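Local coordinates for putative sugar binding protein (Geobacillus stearothermophilus, PDB 6GT9), which binds galactose and probably also glucose, apparently as the sugar-recognising component of a three-component sensing system linked to galactan utilization, at residues R144-D149 / K183-V188; Y205-L208 / D213-A216; G227-V232 / K258-A263. All coordinates share one frame; numbering follows the deposited sequence.

Contact 1. Residues R144-D149 / K183-V188; sequences RALAED and KGIRIV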
ATOM      1  N   ARG A 144      -1.289  17.890   0.737  1.00 26.45           N
ATOM      2  CA  ARG A 144      -0.690  19.103   0.183  1.00 27.37           C
ATOM      3  C   ARG A 144      -1.028  19.252  -1.293  1.00 27.88           C
ATOM      4  O   ARG A 144      -1.391  20.342  -1.755  1.00 22.81           O
ATOM      5  CB  ARG A 144       0.824  19.070   0.373  1.00 25.77           C
ATOM      6  CG  ARG A 144       1.294  19.371   1.792  1.00 27.76           C
ATOM      7  CD  ARG A 144       1.242  20.869   2.075  1.00 26.99           C
ATOM      8  NE  ARG A 144       1.897  21.201   3.343  1.00 28.15           N
ATOM      9  CZ  ARG A 144       1.234  21.436   4.470  1.00 29.71           C
ATOM     10  NH1 ARG A 144      -0.094  21.391   4.472  1.00 30.95           N
ATOM     11  NH2 ARG A 144       1.890  21.728   5.583  1.00 29.39           N
ATOM     12  N   ALA A 145      -0.929  18.155  -2.044  1.00 21.81           N
ATOM     13  CA  ALA A 145      -1.146  18.211  -3.486  1.00 23.22           C
ATOM     14  C   ALA A 145      -2.578  18.614  -3.814  1.00 25.70           C
ATOM     15  O   ALA A 145      -2.811  19.470  -4.679  1.00 25.64           O
ATOM     16  CB  ALA A 145      -0.815  16.855  -4.114  1.00 21.83           C
ATOM     17  N   LEU A 146      -3.558  17.988  -3.153  1.00 21.94           N
ATOM     18  CA  LEU A 146      -4.950  18.330  -3.425  1.00 23.88           C
ATOM     19  C   LEU A 146      -5.231  19.790  -3.075  1.00 25.15           C
ATOM     20  O   LEU A 146      -5.958  20.484  -3.801  1.00 22.48           O
ATOM     21  CB  LEU A 146      -5.879  17.389  -2.652  1.00 26.11           C
ATOM     22  CG  LEU A 146      -7.396  17.573  -2.808  1.00 22.39           C
ATOM     23  CD1 LEU A 146      -8.120  16.213  -2.734  1.00 21.43           C
ATOM     24  CD2 LEU A 146      -7.973  18.533  -1.776  1.00 23.79           C
ATOM     25  N   ALA A 147      -4.657  20.273  -1.968  1.00 27.00           N
ATOM     26  CA  ALA A 147      -4.860  21.663  -1.563  1.00 24.79           C
ATOM     27  C   ALA A 147      -4.247  22.627  -2.570  1.00 28.15           C
ATOM     28  O   ALA A 147      -4.829  23.679  -2.861  1.00 25.76           O
ATOM     29  CB  ALA A 147      -4.277  21.900  -0.166  1.00 20.51           C
ATOM     30  N   GLU A 148      -3.074  22.286  -3.108  1.00 30.74           N
ATOM     31  CA  GLU A 148      -2.445  23.116  -4.131  1.00 28.31           C
ATOM     32  C   GLU A 148      -3.269  23.142  -5.411  1.00 27.17           C
ATOM     33  O   GLU A 148      -3.564  24.215  -5.949  1.00 26.74           O
ATOM     34  CB  GLU A 148      -1.034  22.608  -4.432  1.00 29.85           C
ATOM     35  CG  GLU A 148       0.024  22.991  -3.401  1.00 33.73           C
ATOM     36  CD  GLU A 148       1.439  22.727  -3.904  1.00 35.88           C
ATOM     37  OE1 GLU A 148       2.133  21.855  -3.333  1.00 32.34           O
ATOM     38  OE2 GLU A 148       1.853  23.393  -4.883  1.00 43.31           O
ATOM     39  N   ASP A 149      -3.623  21.968  -5.930  1.00 27.73           N
ATOM     40  CA  ASP A 149      -4.295  21.895  -7.225  1.00 28.41           C
ATOM     41  C   ASP A 149      -5.702  22.477  -7.181  1.00 28.57           C
ATOM     42  O   ASP A 149      -6.183  22.989  -8.197  1.00 30.09           O
ATOM     43  CB  ASP A 149      -4.352  20.445  -7.716  1.00 31.80           C
ATOM     44  CG  ASP A 149      -2.977  19.805  -7.837  1.00 27.50           C
ATOM     45  OD1 ASP A 149      -1.959  20.531  -7.777  1.00 30.52           O
ATOM     46  OD2 ASP A 149      -2.909  18.566  -8.009  1.00 31.29           O
ATOM     47  N   LYS A 183      -9.676  25.935   5.247  1.00 30.01           N
ATOM     48  CA  LYS A 183     -11.076  26.021   5.657  1.00 29.73           C
ATOM     49  C   LYS A 183     -12.021  25.579   4.550  1.00 27.58           C
ATOM     50  O   LYS A 183     -13.120  25.088   4.835  1.00 29.90           O
ATOM     51  CB  LYS A 183     -11.421  27.455   6.074  1.00 40.32           C
ATOM     52  CG  LYS A 183     -11.066  27.840   7.506  1.00 45.07           C
ATOM     53  CD  LYS A 183     -11.297  29.352   7.759  1.00 45.41           C
ATOM     54  CE  LYS A 183     -12.781  29.757   7.726  1.00 53.61           C
ATOM     55  NZ  LYS A 183     -13.341  30.029   6.359  1.00 53.60           N
ATOM     56  N   GLY A 184     -11.632  25.771   3.289  1.00 26.65           N
ATOM     57  CA  GLY A 184     -12.471  25.463   2.151  1.00 29.93           C
ATOM     58  C   GLY A 184     -12.410  24.035   1.656  1.00 30.55           C
ATOM     59  O   GLY A 184     -13.031  23.704   0.639  1.00 26.87           O
ATOM     60  N   ILE A 185     -11.664  23.170   2.330  1.00 31.04           N
ATOM     61  CA  ILE A 185     -11.655  21.743   2.029  1.00 23.92           C
ATOM     62  C   ILE A 185     -12.419  21.034   3.130  1.00 26.99           C
ATOM     63  O   ILE A 185     -12.071  21.153   4.310  1.00 30.13           O
ATOM     64  CB  ILE A 185     -10.230  21.184   1.919  1.00 25.55           C
ATOM     65  CG1 ILE A 185      -9.540  21.765   0.686  1.00 25.00           C
ATOM     66  CG2 ILE A 185     -10.285  19.669   1.824  1.00 23.46           C
ATOM     67  CD1 ILE A 185      -8.086  21.471   0.628  1.00 25.75           C
ATOM     68  N   ARG A 186     -13.445  20.280   2.741  1.00 24.42           N
ATOM     69  CA  ARG A 186     -14.238  19.490   3.668  1.00 26.34           C
ATOM     70  C   ARG A 186     -14.309  18.069   3.163  1.00 25.37           C
ATOM     71  O   ARG A 186     -14.564  17.845   1.976  1.00 23.21           O
ATOM     72  CB  ARG A 186     -15.664  20.021   3.813  1.00 31.97           C
ATOM     73  CG  ARG A 186     -15.736  21.366   4.510  1.00 36.42           C
ATOM     74  CD  ARG A 186     -16.633  22.342   3.768  1.00 50.57           C
ATOM     75  NE  ARG A 186     -16.961  23.526   4.559  1.00 51.45           N
ATOM     76  CZ  ARG A 186     -16.518  24.755   4.296  1.00 52.15           C
ATOM     77  NH1 ARG A 186     -15.720  24.988   3.249  1.00 50.41           N
ATOM     78  NH2 ARG A 186     -16.885  25.771   5.074  1.00 52.96           N
ATOM     79  N   ILE A 187     -14.125  17.124   4.080  1.00 29.64           N
ATOM     80  CA  ILE A 187     -14.247  15.704   3.795  1.00 25.21           C
ATOM     81  C   ILE A 187     -15.636  15.268   4.220  1.00 25.82           C
ATOM     82  O   ILE A 187     -15.983  15.339   5.406  1.00 30.81           O
ATOM     83  CB  ILE A 187     -13.175  14.898   4.535  1.00 25.52           C
ATOM     84  CG1 ILE A 187     -11.786  15.478   4.238  1.00 25.60           C
ATOM     85  CG2 ILE A 187     -13.298  13.443   4.161  1.00 23.63           C
ATOM     86  CD1 ILE A 187     -10.702  14.901   5.113  1.00 33.07           C
ATOM     87  N   VAL A 188     -16.428  14.799   3.264  1.00 27.56           N
ATOM     88  CA  VAL A 188     -17.829  14.477   3.518  1.00 32.03           C
ATOM     89  C   VAL A 188     -18.105  12.988   3.488  1.00 28.90           C
ATOM     90  O   VAL A 188     -19.244  12.578   3.763  1.00 33.45           O
ATOM     91  CB  VAL A 188     -18.754  15.208   2.530  1.00 29.00           C
ATOM     92  CG1 VAL A 188     -18.503  16.704   2.601  1.00 31.19           C
ATOM     93  CG2 VAL A 188     -18.531  14.696   1.126  1.00 28.80           C
TER

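Contact 2. Residues Y205-L208 / D213-A216; sequences YTIL and DVNA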
ATOM      1  N   TYR A 205     -19.879   5.444  -6.750  1.00 26.42           N
ATOM      2  CA  TYR A 205     -21.226   5.698  -7.253  1.00 27.54           C
ATOM      3  C   TYR A 205     -22.181   6.060  -6.118  1.00 29.10           C
ATOM      4  O   TYR A 205     -22.877   7.079  -6.183  1.00 34.57           O
ATOM      5  CB  TYR A 205     -21.714   4.477  -8.032  1.00 31.37           C
ATOM      6  CG  TYR A 205     -23.127   4.585  -8.553  1.00 37.78           C
ATOM      7  CD1 TYR A 205     -23.392   5.191  -9.775  1.00 40.41           C
ATOM      8  CD2 TYR A 205     -24.193   4.069  -7.826  1.00 39.79           C
ATOM      9  CE1 TYR A 205     -24.685   5.286 -10.252  1.00 45.91           C
ATOM     10  CE2 TYR A 205     -25.487   4.160  -8.294  1.00 39.23           C
ATOM     11  CZ  TYR A 205     -25.727   4.770  -9.505  1.00 44.15           C
ATOM     12  OH  TYR A 205     -27.017   4.866  -9.972  1.00 56.19           O
ATOM     13  N   THR A 206     -22.205   5.255  -5.053  1.00 30.79           N
ATOM     14  CA  THR A 206     -23.092   5.558  -3.931  1.00 29.98           C
ATOM     15  C   THR A 206     -22.715   6.867  -3.241  1.00 31.04           C
ATOM     16  O   THR A 206     -23.595   7.572  -2.739  1.00 29.57           O
ATOM     17  CB  THR A 206     -23.095   4.401  -2.926  1.00 34.67           C
ATOM     18  OG1 THR A 206     -21.783   4.228  -2.380  1.00 41.91           O
ATOM     19  CG2 THR A 206     -23.506   3.110  -3.602  1.00 31.79           C
ATOM     20  N   ILE A 207     -21.421   7.209  -3.201  1.00 31.00           N
ATOM     21  CA  ILE A 207     -21.017   8.503  -2.645  1.00 29.02           C
ATOM     22  C   ILE A 207     -21.620   9.639  -3.458  1.00 29.52           C
ATOM     23  O   ILE A 207     -22.146  10.613  -2.902  1.00 26.94           O
ATOM     24  CB  ILE A 207     -19.481   8.620  -2.582  1.00 26.85           C
ATOM     25  CG1 ILE A 207     -18.893   7.746  -1.482  1.00 26.16           C
ATOM     26  CG2 ILE A 207     -19.067  10.072  -2.346  1.00 27.20           C
ATOM     27  CD1 ILE A 207     -17.371   7.760  -1.446  1.00 23.72           C
ATOM     28  N   LEU A 208     -21.553   9.534  -4.788  1.00 25.32           N
ATOM     29  CA  LEU A 208     -22.070  10.607  -5.625  1.00 28.84           C
ATOM     30  C   LEU A 208     -23.588  10.726  -5.523  1.00 33.25           C
ATOM     31  O   LEU A 208     -24.123  11.833  -5.649  1.00 30.08           O
ATOM     32  CB  LEU A 208     -21.626  10.399  -7.074  1.00 28.11           C
ATOM     33  CG  LEU A 208     -20.093  10.446  -7.197  1.00 27.98           C
ATOM     34  CD1 LEU A 208     -19.603  10.102  -8.604  1.00 23.24           C
ATOM     35  CD2 LEU A 208     -19.573  11.805  -6.757  1.00 29.54           C
ATOM     36  N   ASP A 213     -22.605  16.911  -4.058  1.00 26.84           N
ATOM     37  CA  ASP A 213     -21.696  18.045  -4.022  1.00 27.89           C
ATOM     38  C   ASP A 213     -20.219  17.639  -4.035  1.00 27.62           C
ATOM     39  O   ASP A 213     -19.362  18.510  -4.187  1.00 22.30           O
ATOM     40  CB  ASP A 213     -21.996  18.921  -2.794  1.00 31.57           C
ATOM     41  CG  ASP A 213     -21.975  18.138  -1.483  1.00 40.68           C
ATOM     42  OD1 ASP A 213     -22.120  16.895  -1.514  1.00 41.40           O
ATOM     43  OD2 ASP A 213     -21.824  18.770  -0.412  1.00 40.78           O
ATOM     44  N   VAL A 214     -19.902  16.345  -3.898  1.00 24.14           N
ATOM     45  CA  VAL A 214     -18.513  15.900  -3.995  1.00 26.01           C
ATOM     46  C   VAL A 214     -17.942  16.274  -5.353  1.00 23.72           C
ATOM     47  O   VAL A 214     -18.527  15.967  -6.400  1.00 25.36           O
ATOM     48  CB  VAL A 214     -18.419  14.383  -3.761  1.00 23.70           C
ATOM     49  CG1 VAL A 214     -17.047  13.859  -4.182  1.00 22.90           C
ATOM     50  CG2 VAL A 214     -18.700  14.061  -2.316  1.00 23.85           C
ATOM     51  N   ASN A 215     -16.798  16.956  -5.343  1.00 23.98           N
ATOM     52  CA  ASN A 215     -16.079  17.261  -6.571  1.00 26.22           C
ATOM     53  C   ASN A 215     -14.606  16.869  -6.478  1.00 27.00           C
ATOM     54  O   ASN A 215     -13.813  17.251  -7.352  1.00 22.21           O
ATOM     55  CB  ASN A 215     -16.228  18.753  -6.932  1.00 23.65           C
ATOM     56  CG  ASN A 215     -15.747  19.690  -5.821  1.00 31.62           C
ATOM     57  OD1 ASN A 215     -15.115  19.265  -4.846  1.00 24.50           O
ATOM     58  ND2 ASN A 215     -16.043  20.983  -5.972  1.00 29.93           N
ATOM     59  N   ALA A 216     -14.225  16.111  -5.452  1.00 24.06           N
ATOM     60  CA  ALA A 216     -12.852  15.657  -5.292  1.00 23.31           C
ATOM     61  C   ALA A 216     -12.835  14.288  -4.618  1.00 22.30           C
ATOM     62  O   ALA A 216     -13.549  14.062  -3.636  1.00 23.45           O
ATOM     63  CB  ALA A 216     -12.025  16.662  -4.479  1.00 22.83           C
TER

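Contact 3. Residues G227-V232 / K258-A263; sequences GVAKVV and KGTIAA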
ATOM      1  N   GLY A 227     -11.032   2.752  -9.765  1.00 20.27           N
ATOM      2  CA  GLY A 227     -12.462   2.570  -9.570  1.00 21.39           C
ATOM      3  C   GLY A 227     -13.230   3.876  -9.665  1.00 23.76           C
ATOM      4  O   GLY A 227     -14.287   3.944 -10.297  1.00 26.04           O
ATOM      5  N   VAL A 228     -12.695   4.936  -9.060  1.00 20.46           N
ATOM      6  CA  VAL A 228     -13.366   6.232  -9.109  1.00 19.95           C
ATOM      7  C   VAL A 228     -13.405   6.761 -10.533  1.00 24.97           C
ATOM      8  O   VAL A 228     -14.442   7.253 -10.997  1.00 27.66           O
ATOM      9  CB  VAL A 228     -12.672   7.225  -8.166  1.00 19.93           C
ATOM     10  CG1 VAL A 228     -13.344   8.602  -8.271  1.00 19.60           C
ATOM     11  CG2 VAL A 228     -12.693   6.703  -6.758  1.00 17.77           C
ATOM     12  N   ALA A 229     -12.287   6.657 -11.257  1.00 20.03           N
ATOM     13  CA  ALA A 229     -12.223   7.233 -12.594  1.00 22.85           C
ATOM     14  C   ALA A 229     -13.234   6.576 -13.526  1.00 28.65           C
ATOM     15  O   ALA A 229     -13.852   7.252 -14.358  1.00 33.21           O
ATOM     16  CB  ALA A 229     -10.812   7.104 -13.156  1.00 24.08           C
ATOM     17  N   LYS A 230     -13.407   5.257 -13.412  1.00 25.89           N
ATOM     18  CA  LYS A 230     -14.414   4.582 -14.222  1.00 29.74           C
ATOM     19  C   LYS A 230     -15.796   5.170 -13.983  1.00 31.42           C
ATOM     20  O   LYS A 230     -16.556   5.393 -14.931  1.00 31.75           O
ATOM     21  CB  LYS A 230     -14.415   3.086 -13.920  1.00 29.72           C
ATOM     22  CG  LYS A 230     -15.581   2.324 -14.548  1.00 38.17           C
ATOM     23  CD  LYS A 230     -15.900   1.045 -13.753  1.00 40.04           C
ATOM     24  CE  LYS A 230     -16.939   0.173 -14.454  1.00 41.23           C
ATOM     25  NZ  LYS A 230     -16.376  -0.498 -15.659  1.00 39.01           N
ATOM     26  N   VAL A 231     -16.142   5.432 -12.722  1.00 27.12           N
ATOM     27  CA  VAL A 231     -17.466   5.966 -12.418  1.00 28.18           C
ATOM     28  C   VAL A 231     -17.589   7.414 -12.893  1.00 31.46           C
ATOM     29  O   VAL A 231     -18.612   7.812 -13.468  1.00 28.46           O
ATOM     30  CB  VAL A 231     -17.749   5.816 -10.912  1.00 26.05           C
ATOM     31  CG1 VAL A 231     -19.019   6.564 -10.521  1.00 32.49           C
ATOM     32  CG2 VAL A 231     -17.886   4.350 -10.569  1.00 23.08           C
ATOM     33  N   VAL A 232     -16.544   8.217 -12.682  1.00 27.97           N
ATOM     34  CA  VAL A 232     -16.566   9.612 -13.113  1.00 27.34           C
ATOM     35  C   VAL A 232     -16.751   9.699 -14.623  1.00 33.05           C
ATOM     36  O   VAL A 232     -17.539  10.514 -15.124  1.00 28.61           O
ATOM     37  CB  VAL A 232     -15.280  10.328 -12.653  1.00 25.76           C
ATOM     38  CG1 VAL A 232     -15.131  11.699 -13.325  1.00 30.47           C
ATOM     39  CG2 VAL A 232     -15.282  10.477 -11.146  1.00 26.62           C
ATOM     40  N   LYS A 258      -5.060  10.741 -19.748  1.00 39.26           N
ATOM     41  CA  LYS A 258      -6.348  11.205 -20.245  1.00 37.84           C
ATOM     42  C   LYS A 258      -6.862  12.429 -19.507  1.00 38.15           C
ATOM     43  O   LYS A 258      -7.808  13.065 -19.990  1.00 35.35           O
ATOM     44  CB  LYS A 258      -7.391  10.095 -20.142  1.00 35.50           C
ATOM     45  CG  LYS A 258      -7.379   9.115 -21.301  1.00 43.73           C
ATOM     46  CD  LYS A 258      -8.107   7.817 -20.957  1.00 41.34           C
ATOM     47  CE  LYS A 258      -9.574   7.829 -21.364  1.00 44.15           C
ATOM     48  NZ  LYS A 258     -10.341   8.928 -20.712  1.00 49.60           N
ATOM     49  N   GLY A 259      -6.281  12.769 -18.358  1.00 32.78           N
ATOM     50  CA  GLY A 259      -6.757  13.876 -17.554  1.00 34.30           C
ATOM     51  C   GLY A 259      -7.845  13.520 -16.566  1.00 34.27           C
ATOM     52  O   GLY A 259      -8.209  14.368 -15.741  1.00 33.86           O
ATOM     53  N   THR A 260      -8.361  12.288 -16.613  1.00 30.16           N
ATOM     54  CA  THR A 260      -9.405  11.871 -15.682  1.00 27.92           C
ATOM     55  C   THR A 260      -8.899  11.869 -14.246  1.00 31.53           C
ATOM     56  O   THR A 260      -9.577  12.360 -13.337  1.00 27.37           O
ATOM     57  CB  THR A 260      -9.914  10.487 -16.065  1.00 31.11           C
ATOM     58  OG1 THR A 260     -10.229  10.465 -17.464  1.00 38.48           O
ATOM     59  CG2 THR A 260     -11.142  10.139 -15.252  1.00 31.70           C
ATOM     60  N   ILE A 261      -7.713  11.279 -14.017  1.00 30.15           N
ATOM     61  CA  ILE A 261      -7.002  11.388 -12.746  1.00 26.41           C
ATOM     62  C   ILE A 261      -6.058  12.579 -12.819  1.00 23.59           C
ATOM     63  O   ILE A 261      -5.394  12.800 -13.835  1.00 28.42           O
ATOM     64  CB  ILE A 261      -6.248  10.078 -12.430  1.00 21.03           C
ATOM     65  CG1 ILE A 261      -7.271   8.956 -12.202  1.00 25.03           C
ATOM     66  CG2 ILE A 261      -5.327  10.246 -11.232  1.00 24.76           C
ATOM     67  CD1 ILE A 261      -6.662   7.598 -11.876  1.00 25.28           C
ATOM     68  N   ALA A 262      -6.006  13.364 -11.745  1.00 23.97           N
ATOM     69  CA  ALA A 262      -5.155  14.549 -11.703  1.00 22.54           C
ATOM     70  C   ALA A 262      -3.772  14.285 -11.124  1.00 27.00           C
ATOM     71  O   ALA A 262      -2.801  14.959 -11.502  1.00 22.99           O
ATOM     72  CB  ALA A 262      -5.830  15.649 -10.881  1.00 24.26           C
ATOM     73  N   ALA A 263      -3.648  13.338 -10.198  1.00 25.12           N
ATOM     74  CA  ALA A 263      -2.370  13.146  -9.533  1.00 15.17           C
ATOM     75  C   ALA A 263      -2.347  11.759  -8.922  1.00 18.41           C
ATOM     76  O   ALA A 263      -3.388  11.127  -8.741  1.00 20.20           O
ATOM     77  CB  ALA A 263      -2.138  14.192  -8.447  1.00 16.58           C
TER

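Contact 1. Residues R144-D149 / K183-V188
Leu-146 and Ala-147 meet Ile-185 through aliphatic carbon alone, and no flat group enters the interface. The guanidinium of Arg-186 stands apart from it: the carbonyl oxygen of Lys-183 lies 3.0 Å above one of its faces, displaced toward the rim, and the angle is too poor for a hydrogen bond. The touching itself falls to one methyl. Ile-185 CD1 reaches the helix at two neighbouring residues, 3.8 Å from Leu-146 CD2 and 3.9 Å from Ala-147 CB; it is equally near the CA of Ala-147, resting against backbone as well as side chain. The isoleucine sends CG1 away from its carbonyl carbon (chi1 -68°) and then runs on extended, which carries CD1 to the helix surface. Leu-146 passes alongside it in the reverse sense; a chi1 of -180° sets its CG anti to the backbone N and sends CD2 out to the isoleucine. The contact lies in a Rossmann-like lobe, of the kind found in periplasmic binding proteins, where the last turn of helix 135-149 packs against the outermost strand 185-192. Arg-186 and Val-188 hydrogen-bond that strand to strand 154-160, and Gly-184 just before them is also bonded to Ala-154. Helix 166-179 shares that face, with Phe-175 touching both Leu-146 and Ile-187, while Val-179 packs on Ile-185. All three touching residues are buried. At the helix end, Asp-149 turns to other parts of the lobe, forming a salt bridge from OD1 to Arg-301 and a hydrogen bond from OD2 to the hydroxyl of Tyr-242.

Contact 2. Residues Y205-L208 / D213-A216
Val-214 meets Ile-207 and Leu-208 where the beta-alpha-beta crossover from strand 185-192 through helix 197-210 returns to strand 216-219. The connection passes over strand 154-160, which lies between those two strands in the Rossmann-like sheet. After the helix the chain doubles back through a short loop, and Val-214 points its side chain at the turn just left behind; its CA lies 6.6 Å from that of Leu-208. The two branches of the valine divide the work. CG2 approaches Ile-207 at a slant, 4.0 Å from its CG2, whereas the other flank of the side chain receives Leu-208, whose CD2 stands 4.1 Å from Val-214 CB and 4.2 Å from Val-214 CG1. Here the two side chains meet at about a right angle. The valine's torsion explains the division: CG1 lies opposite the backbone N (chi1 167°), leaving CG2 beside that nitrogen and turned to the isoleucine. All of these are ordinary van der Waals separations between apolar groups, with Ile-207 and Val-214 both buried. Ile-207 and Val-214 also both touch Ala-157 of strand 154-160, and Leu-208 goes on to touch Phe-235 of helix 224-235. Just beyond the valine, Asn-215 ties the loop to the crossed strand, its OD1 accepting a hydrogen bond from the backbone N of Thr-155.

Contact 3. Residues G227-V232 / K258-A263
The apolar part of this contact centres on Ala-229, whose single methyl is directed at the loop and meets two successive residues there. Thr-260 CG2 is 3.7 Å from Ala-229 CB, and Ile-261 CG1 lies 4.1 Å from the same carbon. The small alanine lets the backbones come near, the CA atoms of Ala-229 and Thr-260 being 6.2 Å apart. Val-232, about one turn further on, also points at the loop, its CG1 4.7 Å from Thr-260 CG2. Tyr-255, from helix 250-258, packs against Ala-229, Thr-260 and Ile-261 together. In the fold, the loop is the link from helix 250-258 to strand 263-266 in the same Rossmann-like lobe, and helix 224-235, which the loop packs against, leads from strand 216-219 to strand 242-246. The preceding helix ends in a Schellman motif: Gly-259 takes a positive phi of 88°, and two bonds lead back into the last turn, after which the chain swings Thr-260 toward Ala-229. Polar interactions gather just past the segment, at Glu-233 of helix 224-235. Its OE1 is held by a hydrogen bond with Thr-260 OG1 and by a salt bridge to Lys-258 NZ. The threonine's torsion (chi1 -50°) serves both roles, setting CG2 opposite the backbone N and against the alanine while OG1, beside that nitrogen, is left to the carboxylate.

In the fold
The three contacts belong to one lobe of the binding protein and follow one another in series along the chain. Contacts 1 and 2, with centres 15 Å apart, touch through Val-188 CG2 and Val-214 CG2 at 3.5 Å, where the edge strand meets the loop after the next helix. Contacts 2 and 3 lie 13 Å apart between centres and are joined by packing of Leu-208 CD1 on Val-231 CG1 at 4.1 Å, helix on helix. Contacts 1 and 3, 17 Å apart between centres, do not touch. Contacts 1 and 2 are remote from the sugar site. Contact 3 is nearer: the Ile-261 side chain is about 10 Å from those of the galactose-binding Asp-247 and Ala-222, and about 13 Å from the bound galactose.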